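Local coordinates for protein TRAP dicarboxylate transporter-DctP subunit (Marinobacter aquaeolei, PDB 4PFI) that probably binds a small organic acid in the periplasm and delivers it to the membrane components of a TRAP transporter, at residues V108-L113 with Q332-R337; F114-L119 with S184-E189. All blocks are in the same frame, centred on the assembly; numbering follows the deposited sequence.

Contact 1. Residues V108-L113 with Q332-R337; sequences VPETGL and QALIQR
Leu113 and Leu334 have the largest buried areas here, and one methyl of Leu113 makes two of the three residue contacts. Its CD1 lies 4.0 Å from Leu334 CB and 3.9 Å from Ile335 CG1, so the methyl rests against two successive residues of the helix. Leu113 holds CG anti to its backbone N (chi1 180°), which extends the chain from the 3-10 turn toward the helix; the side chains of Leu113 and Ile335 meet at a slant. Leucine suits its place because its forked end can meet several apolar neighbours, among them Phe136, and the apolar branches of Ile335 fit between Leu113, Leu116, Leu119 and Phe323.

The helix 318-339 is the long C-terminal helix of this family 7 solute-binding protein, and the contact joins it to the loop that follows helix 101-104. Leu334 reaches Glu110, in the first turn of the 3-10 segment: CD1 comes 4.0 Å from Glu110 CB. Glu110 offers only the aliphatic root of its side chain, for a bend at chi2 (72°) takes the carboxylate away from the helix. The turn is tied by Thr111, whose OG1 donates to Val108 O at 2.8 Å, an oxygen that also accepts from Thr111 N.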
ATOM      1  N   VAL A 108       6.549   2.943  12.815  1.00 41.87           N
ATOM      2  CA  VAL A 108       5.119   2.712  13.048  1.00 37.86           C
ATOM      3  C   VAL A 108       4.702   1.284  12.660  1.00 37.10           C
ATOM      4  O   VAL A 108       4.038   1.076  11.638  1.00 34.47           O
ATOM      5  CB  VAL A 108       4.271   3.688  12.206  1.00 35.10           C
ATOM      6  CG1 VAL A 108       2.844   3.701  12.690  1.00 35.29           C
ATOM      7  CG2 VAL A 108       4.879   5.080  12.248  1.00 37.68           C
ATOM      8  N   PRO A 109       5.071   0.301  13.491  1.00 34.27           N
ATOM      9  CA  PRO A 109       4.881  -1.132  13.220  1.00 33.69           C
ATOM     10  C   PRO A 109       3.417  -1.533  13.065  1.00 33.46           C
ATOM     11  O   PRO A 109       3.124  -2.588  12.504  1.00 34.71           O
ATOM     12  CB  PRO A 109       5.475  -1.816  14.456  1.00 37.90           C
ATOM     13  CG  PRO A 109       6.231  -0.734  15.206  1.00 38.70           C
ATOM     14  CD  PRO A 109       5.566   0.549  14.854  1.00 35.72           C
ATOM     15  N   GLU A 110       2.514  -0.686  13.540  1.00 31.44           N
ATOM     16  CA  GLU A 110       1.089  -0.967  13.498  1.00 35.62           C
ATOM     17  C   GLU A 110       0.600  -1.027  12.050  1.00 34.60           C
ATOM     18  O   GLU A 110      -0.416  -1.658  11.755  1.00 34.42           O
ATOM     19  CB  GLU A 110       0.321   0.111  14.279  1.00 39.38           C
ATOM     20  CG  GLU A 110       0.647   0.109  15.777  1.00 47.45           C
ATOM     21  CD  GLU A 110       2.051   0.632  16.106  1.00 50.92           C
ATOM     22  OE1 GLU A 110       2.553   1.518  15.378  1.00 50.17           O
ATOM     23  OE2 GLU A 110       2.658   0.162  17.097  1.00 53.70           O
ATOM     24  N   THR A 111       1.316  -0.359  11.149  1.00 29.27           N
ATOM     25  CA  THR A 111       0.937  -0.376   9.737  1.00 28.51           C
ATOM     26  C   THR A 111       1.114  -1.786   9.147  1.00 27.30           C
ATOM     27  O   THR A 111       0.567  -2.082   8.090  1.00 27.66           O
ATOM     28  CB  THR A 111       1.710   0.680   8.908  1.00 30.11           C
ATOM     29  OG1 THR A 111       3.124   0.500   9.064  1.00 32.14           O
ATOM     30  CG2 THR A 111       1.342   2.085   9.353  1.00 28.56           C
ATOM     31  N   GLY A 112       1.849  -2.659   9.846  1.00 25.79           N
ATOM     32  CA  GLY A 112       1.948  -4.052   9.444  1.00 23.63           C
ATOM     33  C   GLY A 112       0.581  -4.710   9.287  1.00 23.86           C
ATOM     34  O   GLY A 112       0.425  -5.669   8.549  1.00 23.33           O
ATOM     35  N   LEU A 113      -0.410  -4.205  10.007  1.00 25.60           N
ATOM     36  CA  LEU A 113      -1.774  -4.675   9.853  1.00 26.88           C
ATOM     37  C   LEU A 113      -2.160  -4.804   8.372  1.00 22.38           C
ATOM     38  O   LEU A 113      -2.846  -5.739   7.996  1.00 24.79           O
ATOM     39  CB  LEU A 113      -2.732  -3.697  10.542  1.00 24.45           C
ATOM     40  CG  LEU A 113      -4.228  -4.015  10.480  1.00 25.67           C
ATOM     41  CD1 LEU A 113      -4.612  -5.021  11.567  1.00 26.88           C
ATOM     42  CD2 LEU A 113      -5.068  -2.706  10.606  1.00 25.14           C
ATOM     43  N   GLN A 332      -3.617  -6.042  18.724  1.00 46.09           N
ATOM     44  CA  GLN A 332      -4.775  -6.888  18.989  1.00 44.32           C
ATOM     45  C   GLN A 332      -6.085  -6.197  18.680  1.00 47.18           C
ATOM     46  O   GLN A 332      -6.990  -6.804  18.101  1.00 50.30           O
ATOM     47  CB  GLN A 332      -4.823  -7.269  20.451  1.00 46.83           C
ATOM     48  CG  GLN A 332      -4.510  -8.695  20.751  1.00 47.71           C
ATOM     49  CD  GLN A 332      -4.801  -8.994  22.200  1.00 54.10           C
ATOM     50  OE1 GLN A 332      -5.555  -8.269  22.837  1.00 56.04           O
ATOM     51  NE2 GLN A 332      -4.190 -10.040  22.735  1.00 55.84           N
ATOM     52  N   ALA A 333      -6.200  -4.936  19.096  1.00 46.19           N
ATOM     53  CA  ALA A 333      -7.444  -4.181  18.951  1.00 43.03           C
ATOM     54  C   ALA A 333      -7.677  -3.823  17.495  1.00 45.73           C
ATOM     55  O   ALA A 333      -8.805  -3.864  17.016  1.00 46.34           O
ATOM     56  CB  ALA A 333      -7.412  -2.923  19.804  1.00 45.20           C
ATOM     57  N   LEU A 334      -6.602  -3.485  16.784  1.00 47.17           N
ATOM     58  CA  LEU A 334      -6.698  -3.186  15.354  1.00 43.06           C
ATOM     59  C   LEU A 334      -7.253  -4.398  14.602  1.00 38.64           C
ATOM     60  O   LEU A 334      -8.208  -4.284  13.820  1.00 34.16           O
ATOM     61  CB  LEU A 334      -5.330  -2.781  14.805  1.00 40.56           C
ATOM     62  CG  LEU A 334      -4.829  -1.463  15.405  1.00 40.88           C
ATOM     63  CD1 LEU A 334      -3.331  -1.246  15.159  1.00 37.96           C
ATOM     64  CD2 LEU A 334      -5.645  -0.290  14.868  1.00 40.40           C
ATOM     65  N   ILE A 335      -6.655  -5.559  14.862  1.00 34.35           N
ATOM     66  CA  ILE A 335      -7.124  -6.824  14.302  1.00 34.33           C
ATOM     67  C   ILE A 335      -8.598  -7.063  14.647  1.00 44.97           C
ATOM     68  O   ILE A 335      -9.367  -7.571  13.824  1.00 46.21           O
ATOM     69  CB  ILE A 335      -6.275  -8.008  14.811  1.00 35.66           C
ATOM     70  CG1 ILE A 335      -4.874  -7.954  14.198  1.00 31.39           C
ATOM     71  CG2 ILE A 335      -6.953  -9.341  14.511  1.00 34.34           C
ATOM     72  CD1 ILE A 335      -4.079  -9.224  14.348  1.00 30.69           C
ATOM     73  N   GLN A 336      -8.991  -6.671  15.859  1.00 49.86           N
ATOM     74  CA  GLN A 336     -10.365  -6.840  16.314  1.00 50.31           C
ATOM     75  C   GLN A 336     -11.309  -5.916  15.562  1.00 46.78           C
ATOM     76  O   GLN A 336     -12.381  -6.340  15.131  1.00 47.83           O
ATOM     77  CB  GLN A 336     -10.470  -6.611  17.833  1.00 57.85           C
ATOM     78  CG  GLN A 336     -10.115  -7.856  18.654  1.00 63.47           C
ATOM     79  CD  GLN A 336      -9.544  -7.559  20.036  1.00 71.09           C
ATOM     80  OE1 GLN A 336      -9.831  -6.525  20.645  1.00 73.26           O
ATOM     81  NE2 GLN A 336      -8.727  -8.482  20.541  1.00 73.04           N
ATOM     82  N   ARG A 337     -10.917  -4.660  15.390  1.00 42.19           N
ATOM     83  CA  ARG A 337     -11.772  -3.715  14.686  1.00 44.45           C
ATOM     84  C   ARG A 337     -11.969  -4.136  13.224  1.00 45.95           C
ATOM     85  O   ARG A 337     -13.078  -4.026  12.689  1.00 50.84           O
ATOM     86  CB  ARG A 337     -11.221  -2.285  14.785  1.00 44.94           C
TER

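Contact 2. Residues F114-L119 with S184-E189; sequences FNLHFL and SETAAE
Ser184 opens helix 185-192 as its N-cap residue and meets Asn115 as it does so. The helix follows strand 178-180 in the two-lobed alpha/beta fold of periplasmic solute-binding proteins of family 7, and here its first turn packs on the loop between helices 101-104 and 124-132. With OG anti to the backbone N (chi1 175°), Ser184 can accept from Thr186 N, although the bond is weak, 3.5 Å long with an N-H...acceptor angle of 137°. A serine is apt at an N-cap, its short hydroxyl being able to accept from an N-H of the first turn, which has no helical carbonyl before it to bond to. Its CB lies 3.4 Å from Asn115 OD1, a buried oxygen for which the model contains no hydrogen-bond partner.

Thr186 turns its methyl, rather than its hydroxyl, to the loop: CG2 meets Leu116 CD2 at 3.4 Å, short for two methyls, and the two branched side chains cross at an angle. Phe323 of helix 318-339 also touches Thr186. Ala187 comes next, its CA 5.3 Å from Asn115 CA; a one-carbon side chain fits such a close approach, and its methyl CB lies against Asn115 CB at 3.8 Å.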
ATOM      1  N   PHE A 114      -1.708  -3.862   7.548  1.00 22.03           N
ATOM      2  CA  PHE A 114      -2.098  -3.791   6.140  1.00 21.24           C
ATOM      3  C   PHE A 114      -1.392  -4.782   5.234  1.00 20.29           C
ATOM      4  O   PHE A 114      -1.758  -4.906   4.065  1.00 23.03           O
ATOM      5  CB  PHE A 114      -1.881  -2.365   5.599  1.00 21.76           C
ATOM      6  CG  PHE A 114      -2.723  -1.349   6.277  1.00 23.58           C
ATOM      7  CD1 PHE A 114      -4.105  -1.445   6.218  1.00 22.14           C
ATOM      8  CD2 PHE A 114      -2.141  -0.334   7.028  1.00 24.05           C
ATOM      9  CE1 PHE A 114      -4.907  -0.511   6.881  1.00 26.55           C
ATOM     10  CE2 PHE A 114      -2.933   0.603   7.684  1.00 27.34           C
ATOM     11  CZ  PHE A 114      -4.330   0.510   7.609  1.00 28.03           C
ATOM     12  N   ASN A 115      -0.383  -5.472   5.752  1.00 20.40           N
ATOM     13  CA  ASN A 115       0.248  -6.565   5.006  1.00 20.01           C
ATOM     14  C   ASN A 115      -0.203  -7.960   5.484  1.00 22.23           C
ATOM     15  O   ASN A 115       0.275  -8.959   4.961  1.00 20.78           O
ATOM     16  CB  ASN A 115       1.777  -6.490   5.062  1.00 19.89           C
ATOM     17  CG  ASN A 115       2.347  -5.139   4.626  1.00 26.34           C
ATOM     18  OD1 ASN A 115       3.332  -4.668   5.205  1.00 28.50           O
ATOM     19  ND2 ASN A 115       1.748  -4.518   3.616  1.00 25.79           N
ATOM     20  N   LEU A 116      -1.092  -8.038   6.475  1.00 22.89           N
ATOM     21  CA  LEU A 116      -1.631  -9.340   6.918  1.00 20.80           C
ATOM     22  C   LEU A 116      -2.602  -9.921   5.881  1.00 19.74           C
ATOM     23  O   LEU A 116      -3.463  -9.213   5.357  1.00 22.18           O
ATOM     24  CB  LEU A 116      -2.334  -9.213   8.278  1.00 21.34           C
ATOM     25  CG  LEU A 116      -1.390  -9.030   9.478  1.00 22.19           C
ATOM     26  CD1 LEU A 116      -2.181  -8.706  10.715  1.00 27.40           C
ATOM     27  CD2 LEU A 116      -0.525 -10.277   9.706  1.00 22.13           C
ATOM     28  N   HIS A 117      -2.480 -11.203   5.573  1.00 19.40           N
ATOM     29  CA  HIS A 117      -3.331 -11.781   4.530  1.00 19.98           C
ATOM     30  C   HIS A 117      -4.733 -12.106   5.077  1.00 23.81           C
ATOM     31  O   HIS A 117      -4.848 -12.573   6.208  1.00 23.24           O
ATOM     32  CB  HIS A 117      -2.676 -13.036   3.941  1.00 18.46           C
ATOM     33  CG  HIS A 117      -1.425 -12.755   3.158  1.00 20.18           C
ATOM     34  ND1 HIS A 117      -0.757 -13.713   2.450  1.00 17.72           N
ATOM     35  CD2 HIS A 117      -0.729 -11.596   2.988  1.00 17.94           C
ATOM     36  CE1 HIS A 117       0.307 -13.170   1.870  1.00 18.47           C
ATOM     37  NE2 HIS A 117       0.345 -11.900   2.189  1.00 17.55           N
ATOM     38  N   PHE A 118      -5.772 -11.860   4.271  1.00 23.52           N
ATOM     39  CA  PHE A 118      -7.151 -12.276   4.570  1.00 22.39           C
ATOM     40  C   PHE A 118      -7.723 -11.632   5.834  1.00 27.36           C
ATOM     41  O   PHE A 118      -8.558 -12.217   6.495  1.00 30.21           O
ATOM     42  CB  PHE A 118      -7.233 -13.804   4.652  1.00 20.06           C
ATOM     43  CG  PHE A 118      -6.698 -14.485   3.418  1.00 19.42           C
ATOM     44  CD1 PHE A 118      -7.397 -14.420   2.219  1.00 19.17           C
ATOM     45  CD2 PHE A 118      -5.480 -15.155   3.440  1.00 20.72           C
ATOM     46  CE1 PHE A 118      -6.898 -15.002   1.070  1.00 18.62           C
ATOM     47  CE2 PHE A 118      -4.983 -15.750   2.282  1.00 19.84           C
ATOM     48  CZ  PHE A 118      -5.698 -15.665   1.097  1.00 18.19           C
ATOM     49  N   LEU A 119      -7.293 -10.416   6.150  1.00 29.14           N
ATOM     50  CA  LEU A 119      -7.696  -9.780   7.393  1.00 26.62           C
ATOM     51  C   LEU A 119      -8.778  -8.743   7.132  1.00 28.72           C
ATOM     52  O   LEU A 119      -9.915  -8.892   7.582  1.00 32.06           O
ATOM     53  CB  LEU A 119      -6.501  -9.112   8.071  1.00 26.83           C
ATOM     54  CG  LEU A 119      -6.843  -8.404   9.390  1.00 28.68           C
ATOM     55  CD1 LEU A 119      -6.786  -9.389  10.544  1.00 24.94           C
ATOM     56  CD2 LEU A 119      -5.905  -7.239   9.622  1.00 30.40           C
ATOM     57  N   SER A 184       8.490  -5.359   5.312  1.00 34.48           N
ATOM     58  CA  SER A 184       7.934  -5.331   6.644  1.00 32.35           C
ATOM     59  C   SER A 184       8.113  -6.724   7.237  1.00 31.58           C
ATOM     60  O   SER A 184       7.921  -7.726   6.552  1.00 31.70           O
ATOM     61  CB  SER A 184       6.442  -4.979   6.566  1.00 35.29           C
ATOM     62  OG  SER A 184       5.825  -5.039   7.835  1.00 40.35           O
ATOM     63  N   GLU A 185       8.467  -6.803   8.509  1.00 28.77           N
ATOM     64  CA  GLU A 185       8.639  -8.099   9.143  1.00 31.66           C
ATOM     65  C   GLU A 185       7.333  -8.902   9.044  1.00 30.78           C
ATOM     66  O   GLU A 185       7.333 -10.117   8.842  1.00 29.75           O
ATOM     67  CB  GLU A 185       9.046  -7.915  10.595  1.00 38.38           C
ATOM     68  CG  GLU A 185       9.497  -9.181  11.248  1.00 48.78           C
ATOM     69  CD  GLU A 185      10.451  -8.926  12.405  1.00 59.46           C
ATOM     70  OE1 GLU A 185      10.634  -7.748  12.786  1.00 61.97           O
ATOM     71  OE2 GLU A 185      11.027  -9.911  12.926  1.00 64.57           O
ATOM     72  N   THR A 186       6.211  -8.205   9.166  1.00 24.63           N
ATOM     73  CA  THR A 186       4.933  -8.869   9.121  1.00 23.32           C
ATOM     74  C   THR A 186       4.693  -9.401   7.725  1.00 21.89           C
ATOM     75  O   THR A 186       4.129 -10.481   7.565  1.00 24.57           O
ATOM     76  CB  THR A 186       3.804  -7.927   9.529  1.00 27.84           C
ATOM     77  OG1 THR A 186       4.050  -7.456  10.860  1.00 31.63           O
ATOM     78  CG2 THR A 186       2.465  -8.638   9.495  1.00 23.90           C
ATOM     79  N   ALA A 187       5.110  -8.639   6.712  1.00 21.04           N
ATOM     80  CA  ALA A 187       4.905  -9.040   5.326  1.00 21.98           C
ATOM     81  C   ALA A 187       5.776 -10.255   4.997  1.00 22.12           C
ATOM     82  O   ALA A 187       5.329 -11.181   4.325  1.00 23.06           O
ATOM     83  CB  ALA A 187       5.198  -7.885   4.347  1.00 22.07           C
ATOM     84  N   ALA A 188       7.001 -10.262   5.510  1.00 21.24           N
ATOM     85  CA  ALA A 188       7.897 -11.410   5.335  1.00 20.72           C
ATOM     86  C   ALA A 188       7.284 -12.673   5.953  1.00 20.60           C
ATOM     87  O   ALA A 188       7.262 -13.742   5.331  1.00 21.89           O
ATOM     88  CB  ALA A 188       9.253 -11.129   5.963  1.00 19.79           C
ATOM     89  N   GLU A 189       6.778 -12.536   7.174  1.00 20.66           N
ATOM     90  CA  GLU A 189       6.241 -13.671   7.918  1.00 21.46           C
ATOM     91  C   GLU A 189       5.020 -14.279   7.246  1.00 20.71           C
ATOM     92  O   GLU A 189       4.779 -15.474   7.342  1.00 20.99           O
ATOM     93  CB  GLU A 189       5.876 -13.268   9.347  1.00 27.08           C
ATOM     94  CG  GLU A 189       5.431 -14.448  10.178  1.00 34.09           C
ATOM     95  CD  GLU A 189       6.516 -15.525  10.293  1.00 42.29           C
ATOM     96  OE1 GLU A 189       7.700 -15.235  10.002  1.00 43.14           O
ATOM     97  OE2 GLU A 189       6.187 -16.669  10.679  1.00 45.19           O
TER

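Contacts 1 and 2 use consecutive pieces of one loop, 108-113 and 114-119, and their centres lie about 10 Å apart on the same side of the chain's centre. Along the sequence, contact 2 is nested within the long loop that contact 1 closes. The two also meet directly: Ile335 CG2 of contact 1 lies 4.0 Å from Leu119 CD1 of contact 2, and Ile335 CD1 is 4.1 Å from Leu116 CD1. The loop thus lies between two helices, with both halves touching helix 318-339, while Gly112 O approaches Thr186 CG2 of helix 185-192 at 3.7 Å. The sodium ion, bound by Gln234, Asn235 and Gly298, involves no residue of either contact.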